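Local coordinates for mitogen activated protein kinase, putative (PDB 4QNY) that probably phosphorylates protein substrates on serine or threonine as a mitogen-activated protein kinase, with an ATP analogue and magnesium bound in its active-site cleft, at residues A[74-79]-A[84-89]; A[56-59]-A[64-67]; A[9-14]-A[100-105]; A[133-138]-A[303-308]; A[181-186]-A[190-195]. All blocks are in the same frame, centred on the assembly; numbering follows the deposited sequence.

Interaction 1: A[74-79]-A[84-89]; sequences LLAHFN and IGLRNI
The loop between helix 62-77 (helix C of the kinase N-lobe) and strand 86-90 is packed by Leu75, which meets Ile84 and Leu86 as the chain doubles back from the helix into the strand. Leu75 and Ile84 run alongside each other in the same direction, with Leu75 CD2 3.7 Å from Ile84 CG2. The same methyl is also 3.6 Å from the carbonyl oxygen Ile84 O. Nearer the backbone, Leu75 CB is 4.1 Å from Leu86 CB, the two residues whose CA atoms are nearest across the segments. With CG of Leu86 anti to its own backbone N (chi1 -172°), the leucine fork turns toward Ala76, and Leu86 CD2 stops 3.7 Å from Ala76 CB, at the solvent-exposed Ala76. A water lies between the backbones, 2.6 Å from Leu75 O and 2.8 Å from Ile84 O. It has more acceptors around it than protons to give, so not all of them can be served at once. Ile84 also touches the bound nucleotide analogue, which places one end of this contact in the ATP pocket. In strand 86-90 two residues, Arg87 and Asn88, are set opposite the single Val104, which makes a classic beta bulge. A loop joining helix C to the next strand of the sheet, here with Ile84 at the nucleotide, is characteristic of the protein kinase N-lobe.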
# COMPACT_ATOMS: atom_id res chain seq x y z
N LEU A 74 1.07 -13.70 -2.60
CA LEU A 74 2.07 -12.82 -1.99
C LEU A 74 2.00 -12.84 -0.47
O LEU A 74 3.02 -12.87 0.20
CB LEU A 74 1.89 -11.39 -2.51
CG LEU A 74 2.35 -11.15 -3.94
CD1 LEU A 74 1.72 -9.88 -4.49
CD2 LEU A 74 3.87 -11.06 -4.02
N LEU A 75 0.78 -12.83 0.07
CA LEU A 75 0.59 -12.88 1.51
C LEU A 75 1.17 -14.16 2.10
O LEU A 75 1.77 -14.15 3.18
CB LEU A 75 -0.90 -12.77 1.86
CG LEU A 75 -1.53 -11.39 1.72
CD1 LEU A 75 -3.04 -11.46 1.91
CD2 LEU A 75 -0.92 -10.42 2.72
N ALA A 76 1.00 -15.27 1.39
CA ALA A 76 1.55 -16.55 1.81
C ALA A 76 3.06 -16.60 1.56
O ALA A 76 3.78 -17.33 2.24
CB ALA A 76 0.86 -17.69 1.10
N HIS A 77 3.52 -15.82 0.59
CA HIS A 77 4.93 -15.80 0.22
C HIS A 77 5.80 -15.18 1.29
O HIS A 77 6.93 -15.61 1.51
CB HIS A 77 5.11 -15.06 -1.11
CG HIS A 77 6.54 -14.97 -1.56
ND1 HIS A 77 7.34 -13.88 -1.29
CD2 HIS A 77 7.30 -15.83 -2.26
CE1 HIS A 77 8.53 -14.08 -1.81
NE2 HIS A 77 8.54 -15.26 -2.40
N PHE A 78 5.28 -14.15 1.96
CA PHE A 78 6.05 -13.43 2.97
C PHE A 78 5.80 -13.95 4.38
O PHE A 78 4.67 -14.28 4.75
CB PHE A 78 5.73 -11.93 2.91
CG PHE A 78 6.16 -11.28 1.63
CD1 PHE A 78 7.51 -11.12 1.34
CD2 PHE A 78 5.23 -10.81 0.72
CE1 PHE A 78 7.91 -10.51 0.16
CE2 PHE A 78 5.62 -10.20 -0.45
CZ PHE A 78 6.96 -10.05 -0.73
N ASN A 79 6.86 -14.02 5.17
CA ASN A 79 6.77 -14.38 6.58
C ASN A 79 7.63 -13.42 7.40
O ASN A 79 8.73 -13.77 7.82
CB ASN A 79 7.21 -15.82 6.80
CG ASN A 79 6.91 -16.31 8.21
OD1 ASN A 79 5.92 -15.91 8.82
ND2 ASN A 79 7.76 -17.19 8.72
N ILE A 84 1.86 -7.95 6.84
CA ILE A 84 0.70 -8.62 7.42
C ILE A 84 0.65 -10.09 7.01
O ILE A 84 0.83 -10.44 5.84
CB ILE A 84 -0.62 -7.90 7.04
CG1 ILE A 84 -1.79 -8.44 7.88
CG2 ILE A 84 -0.91 -7.99 5.55
CD1 ILE A 84 -1.70 -8.06 9.35
N GLY A 85 0.45 -10.96 7.99
CA GLY A 85 0.54 -12.39 7.78
C GLY A 85 -0.75 -13.04 7.32
O GLY A 85 -1.83 -12.47 7.48
N LEU A 86 -0.63 -14.23 6.76
CA LEU A 86 -1.78 -14.99 6.29
C LEU A 86 -2.05 -16.17 7.21
O LEU A 86 -1.17 -17.00 7.44
CB LEU A 86 -1.55 -15.47 4.85
CG LEU A 86 -2.74 -16.11 4.14
CD1 LEU A 86 -3.84 -15.08 3.90
CD2 LEU A 86 -2.31 -16.75 2.84
N ARG A 87 -3.27 -16.25 7.74
CA ARG A 87 -3.63 -17.33 8.65
C ARG A 87 -4.44 -18.43 7.97
O ARG A 87 -4.28 -19.61 8.30
CB ARG A 87 -4.40 -16.79 9.86
CG ARG A 87 -3.57 -16.73 11.14
CD ARG A 87 -4.42 -17.02 12.36
NE ARG A 87 -3.61 -17.19 13.57
CZ ARG A 87 -4.08 -17.64 14.73
NH1 ARG A 87 -5.36 -17.97 14.84
NH2 ARG A 87 -3.27 -17.77 15.77
N ASN A 88 -5.31 -18.05 7.04
CA ASN A 88 -6.17 -19.03 6.37
C ASN A 88 -6.80 -18.51 5.08
O ASN A 88 -6.87 -17.30 4.85
CB ASN A 88 -7.27 -19.48 7.33
CG ASN A 88 -7.71 -20.91 7.09
OD1 ASN A 88 -7.60 -21.43 5.98
ND2 ASN A 88 -8.21 -21.56 8.13
N ILE A 89 -7.25 -19.44 4.24
CA ILE A 89 -7.99 -19.12 3.03
C ILE A 89 -9.27 -19.95 2.96
O ILE A 89 -9.23 -21.15 2.68
CB ILE A 89 -7.16 -19.38 1.76
CG1 ILE A 89 -5.84 -18.60 1.80
CG2 ILE A 89 -7.95 -18.99 0.51
CD1 ILE A 89 -6.00 -17.10 1.72
O HOH W 1 2.61 -12.11 4.57

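Interaction 2: A[56-59]-A[64-67]; sequences KEIF and LAKR
Ile58 has its CG1 anti to the carbonyl carbon (chi1 -84°) and folds back at chi2 (-64°), which carries CD1 across to Leu64. Leu64 likewise holds CG anti to its own carbonyl carbon (chi1 -70°), and the two side chains cross obliquely. Their closest side-chain approach is Ile58 CD1 to Leu64 CB, 3.7 Å. The backbone of 56-59 takes part as well: Ile58 O is 3.5 Å from Leu64 CB, and Glu57 O lies at the same 3.5 Å from Leu64 CD1, so one leucine is touched by two successive carbonyls. Ile58 O also comes to 3.4 Å from Ala65 N, but the angle is too poor for a hydrogen bond, and the contact therefore rests on packing. The other branch of the isoleucine, CG2, is 3.9 Å from Ala65 CA, and within its own segment it sits 4.1 Å above the plane of the Phe59 ring, over its centre. Phe59 adds a looser touch, CD1 to Ala65 CB at 4.4 Å. Glu57, Ile58 and Leu64 all touch Tyr33, in the turn between the first two strands. On another flank the C-terminal helix 337-349 packs on Phe59 and Ala65, while Phe98 meets the Phe59 ring edge-to-face. The link from strand 47-54 is thus wedged between helix 62-77, helix 337-349 and the sheet.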
# COMPACT_ATOMS: atom_id res chain seq x y z
N LYS A 56 -18.62 -11.17 -5.28
CA LYS A 56 -18.84 -11.77 -6.60
C LYS A 56 -18.29 -10.94 -7.76
O LYS A 56 -18.00 -11.49 -8.82
CB LYS A 56 -20.34 -12.00 -6.81
N GLU A 57 -18.15 -9.64 -7.55
CA GLU A 57 -17.75 -8.75 -8.63
C GLU A 57 -16.30 -8.99 -9.06
O GLU A 57 -15.90 -8.62 -10.16
CB GLU A 57 -17.94 -7.29 -8.21
CG GLU A 57 -19.10 -7.07 -7.23
CD GLU A 57 -20.45 -7.50 -7.78
OE1 GLU A 57 -20.60 -7.62 -9.01
OE2 GLU A 57 -21.37 -7.71 -6.96
N ILE A 58 -15.52 -9.60 -8.17
CA ILE A 58 -14.14 -9.96 -8.48
C ILE A 58 -14.10 -11.09 -9.52
O ILE A 58 -13.25 -11.10 -10.41
CB ILE A 58 -13.38 -10.38 -7.20
CG1 ILE A 58 -12.85 -9.14 -6.47
CG2 ILE A 58 -12.22 -11.31 -7.52
CD1 ILE A 58 -11.82 -8.36 -7.26
N PHE A 59 -15.05 -12.01 -9.41
CA PHE A 59 -15.09 -13.17 -10.30
C PHE A 59 -15.94 -12.95 -11.55
O PHE A 59 -16.32 -13.90 -12.23
CB PHE A 59 -15.59 -14.40 -9.54
CG PHE A 59 -14.72 -14.78 -8.39
CD1 PHE A 59 -13.55 -15.50 -8.60
CD2 PHE A 59 -15.05 -14.42 -7.09
CE1 PHE A 59 -12.74 -15.85 -7.54
CE2 PHE A 59 -14.24 -14.76 -6.03
CZ PHE A 59 -13.08 -15.48 -6.26
N LEU A 64 -9.61 -8.83 -12.58
CA LEU A 64 -9.84 -8.66 -11.15
C LEU A 64 -9.52 -9.93 -10.37
O LEU A 64 -8.93 -9.87 -9.29
CB LEU A 64 -11.29 -8.24 -10.90
CG LEU A 64 -11.69 -6.84 -11.34
CD1 LEU A 64 -13.19 -6.62 -11.17
CD2 LEU A 64 -10.90 -5.79 -10.58
N ALA A 65 -9.90 -11.07 -10.92
CA ALA A 65 -9.68 -12.35 -10.26
C ALA A 65 -8.20 -12.72 -10.23
O ALA A 65 -7.73 -13.35 -9.28
CB ALA A 65 -10.49 -13.44 -10.95
N LYS A 66 -7.47 -12.34 -11.27
CA LYS A 66 -6.04 -12.60 -11.32
C LYS A 66 -5.30 -11.75 -10.29
O LYS A 66 -4.27 -12.16 -9.76
CB LYS A 66 -5.49 -12.34 -12.73
CG LYS A 66 -5.83 -13.42 -13.74
CD LYS A 66 -5.48 -12.99 -15.16
CE LYS A 66 -3.97 -13.00 -15.40
NZ LYS A 66 -3.45 -14.38 -15.61
N ARG A 67 -5.84 -10.57 -10.01
CA ARG A 67 -5.25 -9.68 -9.01
C ARG A 67 -5.38 -10.25 -7.60
O ARG A 67 -4.44 -10.17 -6.81
CB ARG A 67 -5.89 -8.30 -9.08
CG ARG A 67 -5.49 -7.47 -10.28
CD ARG A 67 -6.10 -6.08 -10.20
NE ARG A 67 -5.78 -5.26 -11.37
CZ ARG A 67 -6.23 -4.03 -11.57
NH1 ARG A 67 -5.88 -3.36 -12.66
NH2 ARG A 67 -7.03 -3.47 -10.68

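Interaction 3: A[9-14]-A[100-105]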
# COMPACT_ATOMS: atom_id res chain seq x y z
N ALA A 9 -24.88 -10.99 10.85
CA ALA A 9 -25.44 -12.33 11.00
C ALA A 9 -25.43 -13.09 9.68
O ALA A 9 -25.21 -14.30 9.65
CB ALA A 9 -26.86 -12.26 11.55
N GLU A 10 -25.65 -12.37 8.58
CA GLU A 10 -25.62 -12.98 7.26
C GLU A 10 -24.19 -13.40 6.92
O GLU A 10 -23.97 -14.44 6.31
CB GLU A 10 -26.16 -12.01 6.20
CG GLU A 10 -26.34 -12.65 4.84
CD GLU A 10 -26.87 -11.69 3.80
OE1 GLU A 10 -27.52 -10.69 4.18
OE2 GLU A 10 -26.63 -11.92 2.60
N LEU A 11 -23.23 -12.58 7.33
CA LEU A 11 -21.82 -12.89 7.12
C LEU A 11 -21.39 -14.06 7.99
O LEU A 11 -20.61 -14.91 7.57
CB LEU A 11 -20.95 -11.67 7.40
CG LEU A 11 -21.15 -10.45 6.49
CD1 LEU A 11 -20.48 -9.22 7.09
CD2 LEU A 11 -20.60 -10.73 5.10
N GLN A 12 -21.91 -14.10 9.22
CA GLN A 12 -21.60 -15.17 10.16
C GLN A 12 -22.07 -16.53 9.65
O GLN A 12 -21.34 -17.51 9.72
CB GLN A 12 -22.22 -14.88 11.53
CG GLN A 12 -21.98 -15.96 12.57
CD GLN A 12 -20.55 -15.99 13.07
OE1 GLN A 12 -20.18 -15.22 13.96
NE2 GLN A 12 -19.74 -16.87 12.50
N ALA A 13 -23.30 -16.57 9.15
CA ALA A 13 -23.87 -17.79 8.60
C ALA A 13 -23.07 -18.25 7.38
O ALA A 13 -22.88 -19.45 7.17
CB ALA A 13 -25.33 -17.58 8.22
N GLU A 14 -22.61 -17.29 6.59
CA GLU A 14 -21.82 -17.58 5.40
C GLU A 14 -20.46 -18.18 5.78
O GLU A 14 -20.01 -19.14 5.16
CB GLU A 14 -21.62 -16.30 4.58
CG GLU A 14 -21.15 -16.54 3.16
CD GLU A 14 -20.93 -15.25 2.40
OE1 GLU A 14 -20.13 -14.41 2.87
OE2 GLU A 14 -21.55 -15.06 1.33
N HIS A 100 -17.65 -16.28 -3.96
CA HIS A 100 -17.06 -15.49 -2.88
C HIS A 100 -16.08 -16.35 -2.09
O HIS A 100 -16.13 -17.58 -2.16
CB HIS A 100 -18.14 -14.96 -1.94
CG HIS A 100 -18.67 -15.99 -1.00
ND1 HIS A 100 -19.60 -16.94 -1.37
CD2 HIS A 100 -18.39 -16.24 0.31
CE1 HIS A 100 -19.87 -17.72 -0.34
NE2 HIS A 100 -19.15 -17.31 0.69
N PHE A 101 -15.19 -15.70 -1.35
CA PHE A 101 -14.30 -16.41 -0.43
C PHE A 101 -13.66 -15.45 0.56
O PHE A 101 -13.70 -14.23 0.37
CB PHE A 101 -13.22 -17.19 -1.20
CG PHE A 101 -12.09 -16.34 -1.71
CD1 PHE A 101 -12.22 -15.63 -2.89
CD2 PHE A 101 -10.90 -16.27 -1.02
CE1 PHE A 101 -11.18 -14.85 -3.36
CE2 PHE A 101 -9.86 -15.50 -1.48
CZ PHE A 101 -10.00 -14.79 -2.66
N TYR A 102 -13.09 -15.99 1.63
CA TYR A 102 -12.55 -15.18 2.71
C TYR A 102 -11.03 -15.29 2.86
O TYR A 102 -10.46 -16.37 2.77
CB TYR A 102 -13.21 -15.56 4.04
CG TYR A 102 -14.60 -14.99 4.22
CD1 TYR A 102 -14.80 -13.79 4.89
CD2 TYR A 102 -15.71 -15.65 3.72
CE1 TYR A 102 -16.06 -13.27 5.05
CE2 TYR A 102 -16.98 -15.14 3.88
CZ TYR A 102 -17.15 -13.94 4.55
OH TYR A 102 -18.41 -13.42 4.71
N ILE A 103 -10.40 -14.14 3.09
CA ILE A 103 -8.97 -14.09 3.40
C ILE A 103 -8.78 -13.83 4.89
O ILE A 103 -9.25 -12.82 5.41
CB ILE A 103 -8.26 -13.00 2.59
CG1 ILE A 103 -8.43 -13.24 1.09
CG2 ILE A 103 -6.78 -12.94 2.96
CD1 ILE A 103 -7.99 -12.07 0.23
N VAL A 104 -8.11 -14.75 5.57
CA VAL A 104 -7.92 -14.65 7.01
C VAL A 104 -6.50 -14.21 7.36
O VAL A 104 -5.53 -14.91 7.07
CB VAL A 104 -8.23 -15.98 7.71
CG1 VAL A 104 -7.95 -15.87 9.20
CG2 VAL A 104 -9.67 -16.39 7.46
N MET A 105 -6.39 -13.04 7.99
CA MET A 105 -5.09 -12.47 8.33
C MET A 105 -4.97 -12.16 9.82
O MET A 105 -5.97 -12.15 10.54
CB MET A 105 -4.85 -11.19 7.53
CG MET A 105 -5.12 -11.31 6.04
SD MET A 105 -5.41 -9.70 5.28
CE MET A 105 -6.93 -9.22 6.10
O HOH W 2 -19.99 -19.66 2.30
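Glu14 reaches from the N-terminal helix to two aromatic side chains of 100-105 and uses its carboxylate differently on each. Tyr102 OH donates to Glu14 OE1 at 2.7 Å, arriving nearly along the C-O axis of the carboxylate, and the carboxylate and phenol planes are steeply inclined, 73° apart. Against His100 the same group lies almost flat: the planes are 17° apart, with Glu14 OE2 3.3 Å above the imidazole, over its centre. Glu14 CD is 3.2 Å from His100 NE2, a stacked approach and not a hydrogen bond, since the angle from NE2 to OE2 is poor. The glutamate gets this far because CG is anti to the backbone N (chi1 -164°) and the chain stays extended beyond it. His100 NE2 has a water 3.0 Å away in its ring plane, and that water donates to Glu14 O at 2.9 Å. His100, just before strand 101-106, and Tyr102, on it, point to the same side, whereas Phe101 points the other way, to helix 62-77. The strand belongs to the five-stranded antiparallel sheet of the kinase N-lobe, so helix 8-16 packs on the sheet face remote from helix C. Arg53, on neighbouring strand 47-54, forms a salt bridge with Glu14 OE1, giving that oxygen a second partner. Two residues earlier, Gln12 bonds to Tyr22 O and Leu24 N at the start of the first strand.

Interaction 4: A[133-138]-A[303-308]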
# COMPACT_ATOMS: atom_id res chain seq x y z
N GLN A 133 10.18 0.82 9.86
CA GLN A 133 9.45 -0.43 9.72
C GLN A 133 8.85 -0.56 8.32
O GLN A 133 8.84 -1.64 7.73
CB GLN A 133 8.35 -0.54 10.77
CG GLN A 133 8.84 -0.94 12.15
CD GLN A 133 7.72 -0.94 13.18
OE1 GLN A 133 7.27 -1.99 13.63
NE2 GLN A 133 7.27 0.25 13.56
N ALA A 134 8.36 0.56 7.79
CA ALA A 134 7.77 0.58 6.46
C ALA A 134 8.83 0.34 5.39
O ALA A 134 8.61 -0.39 4.43
CB ALA A 134 7.06 1.90 6.22
N LEU A 135 9.99 0.97 5.56
CA LEU A 135 11.10 0.82 4.63
C LEU A 135 11.68 -0.59 4.67
O LEU A 135 11.96 -1.19 3.63
CB LEU A 135 12.20 1.84 4.93
CG LEU A 135 11.90 3.29 4.57
CD1 LEU A 135 12.91 4.21 5.23
CD2 LEU A 135 11.90 3.48 3.06
N ARG A 136 11.86 -1.11 5.87
CA ARG A 136 12.36 -2.47 6.06
C ARG A 136 11.44 -3.49 5.40
O ARG A 136 11.90 -4.48 4.83
CB ARG A 136 12.51 -2.77 7.55
CG ARG A 136 13.02 -4.17 7.85
CD ARG A 136 12.80 -4.52 9.31
NE ARG A 136 12.87 -5.96 9.53
CZ ARG A 136 11.89 -6.81 9.25
NH1 ARG A 136 10.75 -6.36 8.73
NH2 ARG A 136 12.04 -8.11 9.48
N ALA A 137 10.14 -3.23 5.46
CA ALA A 137 9.15 -4.09 4.82
C ALA A 137 9.26 -4.00 3.30
O ALA A 137 9.19 -5.01 2.60
CB ALA A 137 7.75 -3.74 5.28
N LEU A 138 9.44 -2.78 2.80
CA LEU A 138 9.57 -2.55 1.37
C LEU A 138 10.83 -3.20 0.81
O LEU A 138 10.84 -3.67 -0.33
CB LEU A 138 9.58 -1.06 1.05
CG LEU A 138 8.23 -0.35 1.11
CD1 LEU A 138 8.40 1.12 0.78
CD2 LEU A 138 7.25 -1.00 0.15
N LEU A 303 17.26 1.17 0.51
CA LEU A 303 18.50 0.90 1.24
C LEU A 303 19.11 2.18 1.81
O LEU A 303 19.47 2.24 2.98
CB LEU A 303 19.51 0.19 0.34
CG LEU A 303 19.29 -1.30 0.09
CD1 LEU A 303 20.10 -1.76 -1.11
CD2 LEU A 303 19.66 -2.10 1.33
N GLN A 304 19.21 3.20 0.96
CA GLN A 304 19.77 4.49 1.38
C GLN A 304 18.90 5.16 2.44
O GLN A 304 19.41 5.79 3.36
CB GLN A 304 19.93 5.41 0.17
CG GLN A 304 20.99 4.98 -0.82
CD GLN A 304 20.95 5.79 -2.10
OE1 GLN A 304 19.95 6.43 -2.41
NE2 GLN A 304 22.04 5.76 -2.86
N ALA A 305 17.59 5.02 2.30
CA ALA A 305 16.65 5.61 3.25
C ALA A 305 16.77 4.96 4.62
O ALA A 305 16.64 5.62 5.65
CB ALA A 305 15.23 5.50 2.73
N MET A 306 17.02 3.65 4.63
CA MET A 306 17.20 2.92 5.88
C MET A 306 18.51 3.31 6.57
O MET A 306 18.64 3.19 7.78
CB MET A 306 17.16 1.41 5.64
CG MET A 306 15.80 0.87 5.25
SD MET A 306 15.77 -0.93 5.14
CE MET A 306 16.94 -1.22 3.82
N ARG A 307 19.48 3.77 5.78
CA ARG A 307 20.78 4.16 6.30
C ARG A 307 20.87 5.66 6.55
O ARG A 307 21.91 6.17 6.96
CB ARG A 307 21.90 3.72 5.36
CG ARG A 307 21.95 2.23 5.08
CD ARG A 307 23.30 1.81 4.52
NE ARG A 307 23.16 0.96 3.34
CZ ARG A 307 23.36 1.37 2.09
NH1 ARG A 307 23.71 2.63 1.86
NH2 ARG A 307 23.22 0.53 1.08
N HIS A 308 19.77 6.36 6.29
CA HIS A 308 19.71 7.80 6.49
C HIS A 308 19.85 8.15 7.98
O HIS A 308 19.33 7.43 8.83
CB HIS A 308 18.39 8.36 5.94
CG HIS A 308 18.35 9.85 5.85
ND1 HIS A 308 17.90 10.65 6.87
CD2 HIS A 308 18.71 10.69 4.84
CE1 HIS A 308 17.98 11.92 6.51
NE2 HIS A 308 18.47 11.97 5.28
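Arg136 NH1 forms a salt bridge with Asp80 OD2, in the loop after helix 62-77, and so the charged end of this residue is engaged away from the contact while its backbone lies against Met306. Its CG is anti to the backbone N (chi1 180°), which carries the guanidinium outward, away from Met306. The part left facing Met306 is the main chain: Met306 SD is 3.9 Å from Arg136 CA and 4.0 Å from Arg136 N. The neighbouring Leu135 fills the rest of the contact. Leu135 CB meets Met306 CG at 3.7 Å, and its fork straddles the small side chain of Ala305, with Ala305 CB 3.6 Å from Leu135 CD1 and 3.9 Å from Leu135 CD2. Met306 also touches Tyr132 and His139, so its four neighbours on helix 124-143 fall at positions i, i+3, i+4 and i+7, a spacing consistent with knobs-into-holes packing. Helix 282-291 joins in through Met291, which touches both Leu135 and Ala305, while Leu287 adds to the cover of Ala305. The contact thus ties helix 124-143 of the kinase C-lobe to the short helix 302-306. All the groups that meet are carbon or sulfur, apart from backbone atoms; the joint therefore depends on fit between the surfaces, with the polar end of Arg136 paired to Asp80 outside the contact.

Interaction 5: A[181-186]-A[190-195]; sequences YMTDYV and WYRAPE
Arg192 grips one backbone oxygen of Thr183 with both terminal nitrogens: NH1 to Thr183 O is 2.9 Å with an N-H...O angle of 147°, and NH2 to Thr183 O is 3.0 Å at 142°. The oxygen lies in the guanidinium plane, at the end of the group between the two nitrogens, and the C=O...NH1 angle of 163° shows an approach nearly in line with the carbonyl. An arm extended from CG to NE brings the guanidinium there. Its faces are occupied by residues either side of Thr183. Met182 SD sits 3.2 Å above the plane, over its centre, and Val186 CG2 lies 3.6 Å from the plane on the opposite face, offset toward the rim; Val186 CG1 comes closer to a single atom, 3.2 Å from Arg192 NH2. Bonded at its end and clasped on both faces, the group has little freedom to rotate. Within the loop, Tyr185 N donates to Thr183 OG1 at 3.1 Å, closing an ST turn. Second-shell arginines fix the loop further: Arg231 forms a salt bridge with Asp184 and binds Met182 O, and Arg189 binds Asp184 O. Arg149 lies close to Arg192 NH2. Thr183-Asp184-Tyr185 is the TXY motif of the MAP kinase activation lip, modelled here without phosphate. In active relatives the arginines matching Arg189 and Arg192 bind the phosphotyrosine, so their hold on backbone carbonyls is consistent with the unphosphorylated form of the lip.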
# COMPACT_ATOMS: atom_id res chain seq x y z
N TYR A 181 -0.67 0.28 -18.27
CA TYR A 181 -1.40 1.51 -18.51
C TYR A 181 -2.26 1.87 -17.31
O TYR A 181 -3.32 1.28 -17.08
CB TYR A 181 -2.27 1.37 -19.76
N MET A 182 -1.80 2.86 -16.55
CA MET A 182 -2.48 3.30 -15.34
C MET A 182 -3.86 3.89 -15.63
O MET A 182 -4.05 4.58 -16.63
CB MET A 182 -1.61 4.32 -14.60
CG MET A 182 -2.07 4.63 -13.20
SD MET A 182 -0.88 5.65 -12.30
CE MET A 182 -1.11 7.22 -13.11
N THR A 183 -4.81 3.61 -14.74
CA THR A 183 -6.19 4.07 -14.93
C THR A 183 -6.44 5.41 -14.25
O THR A 183 -5.82 5.74 -13.24
CB THR A 183 -7.20 3.03 -14.39
OG1 THR A 183 -8.53 3.54 -14.54
CG2 THR A 183 -6.94 2.73 -12.92
N ASP A 184 -7.35 6.19 -14.83
CA ASP A 184 -7.73 7.49 -14.27
C ASP A 184 -8.99 7.39 -13.43
O ASP A 184 -9.37 8.33 -12.74
CB ASP A 184 -7.93 8.52 -15.39
CG ASP A 184 -6.63 8.88 -16.08
OD1 ASP A 184 -5.88 9.70 -15.54
OD2 ASP A 184 -6.37 8.33 -17.18
N TYR A 185 -9.65 6.24 -13.51
CA TYR A 185 -10.87 6.02 -12.75
C TYR A 185 -10.53 5.47 -11.37
O TYR A 185 -10.71 4.29 -11.09
CB TYR A 185 -11.80 5.07 -13.50
CG TYR A 185 -12.22 5.60 -14.86
CD1 TYR A 185 -13.41 6.30 -15.01
CD2 TYR A 185 -11.42 5.41 -15.98
CE1 TYR A 185 -13.79 6.80 -16.24
CE2 TYR A 185 -11.79 5.90 -17.21
CZ TYR A 185 -12.97 6.60 -17.34
OH TYR A 185 -13.35 7.09 -18.57
N VAL A 186 -10.02 6.35 -10.51
CA VAL A 186 -9.57 5.97 -9.18
C VAL A 186 -10.12 6.91 -8.11
O VAL A 186 -10.45 8.06 -8.39
CB VAL A 186 -8.03 5.95 -9.10
CG1 VAL A 186 -7.48 4.81 -9.92
CG2 VAL A 186 -7.46 7.28 -9.56
N TRP A 190 -3.63 10.42 -4.84
CA TRP A 190 -2.78 11.40 -4.17
C TRP A 190 -1.38 10.88 -3.83
O TRP A 190 -0.51 11.66 -3.44
CB TRP A 190 -3.46 11.88 -2.88
CG TRP A 190 -4.77 12.58 -3.12
CD1 TRP A 190 -5.26 13.01 -4.31
CD2 TRP A 190 -5.74 12.93 -2.13
NE1 TRP A 190 -6.49 13.60 -4.13
CE2 TRP A 190 -6.80 13.57 -2.80
CE3 TRP A 190 -5.82 12.76 -0.74
CZ2 TRP A 190 -7.93 14.04 -2.13
CZ3 TRP A 190 -6.93 13.23 -0.08
CH2 TRP A 190 -7.97 13.87 -0.77
N TYR A 191 -1.17 9.58 -3.98
CA TYR A 191 0.10 8.98 -3.58
C TYR A 191 0.84 8.36 -4.76
O TYR A 191 1.79 7.61 -4.58
CB TYR A 191 -0.16 7.93 -2.49
CG TYR A 191 -0.85 8.52 -1.29
CD1 TYR A 191 -0.12 9.09 -0.26
CD2 TYR A 191 -2.24 8.53 -1.19
CE1 TYR A 191 -0.74 9.64 0.84
CE2 TYR A 191 -2.87 9.08 -0.09
CZ TYR A 191 -2.12 9.64 0.92
OH TYR A 191 -2.75 10.19 2.02
N ARG A 192 0.40 8.71 -5.96
CA ARG A 192 1.05 8.24 -7.18
C ARG A 192 2.30 9.06 -7.50
O ARG A 192 2.26 10.29 -7.52
CB ARG A 192 0.08 8.30 -8.36
CG ARG A 192 -1.06 7.30 -8.26
CD ARG A 192 -2.05 7.47 -9.40
NE ARG A 192 -2.80 6.24 -9.64
CZ ARG A 192 -3.74 6.11 -10.58
NH1 ARG A 192 -4.03 7.12 -11.38
NH2 ARG A 192 -4.36 4.95 -10.72
N ALA A 193 3.41 8.36 -7.73
CA ALA A 193 4.67 8.99 -8.09
C ALA A 193 4.54 9.75 -9.41
O ALA A 193 3.72 9.39 -10.25
CB ALA A 193 5.77 7.94 -8.18
N PRO A 194 5.35 10.81 -9.60
CA PRO A 194 5.28 11.63 -10.81
C PRO A 194 5.51 10.84 -12.10
O PRO A 194 4.94 11.20 -13.13
CB PRO A 194 6.39 12.67 -10.60
CG PRO A 194 7.27 12.09 -9.54
CD PRO A 194 6.35 11.32 -8.65
N GLU A 195 6.32 9.80 -12.05
CA GLU A 195 6.57 8.99 -13.24
C GLU A 195 5.30 8.25 -13.67
O GLU A 195 5.07 8.03 -14.86
CB GLU A 195 7.71 7.99 -13.01
CG GLU A 195 7.56 7.11 -11.79
CD GLU A 195 8.24 7.69 -10.56
OE1 GLU A 195 8.84 6.90 -9.79
OE2 GLU A 195 8.17 8.92 -10.36

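From the N terminus, interaction 3 opens first, on helix 8-16, and closes at strand 101-106. Within that span come interaction 2 and then interaction 1, one after the other, each a short local closure and each using helix 62-77. Interaction 1 meets interaction 3 in the sheet, where strands 86-90 and 101-106 are neighbours; interaction 2 touches it through Phe59 and Phe101. These three bind the N-lobe together. Interaction 4 then joins residues 133-138 to 303-308 over the longest span, closing a long loop within the C-lobe, and interaction 5, the activation lip, falls inside it. Loops follow or enclose one another and never cross. Interactions 2 and 4 lie on opposite sides of the chain's centre, about 32 Å apart between centres.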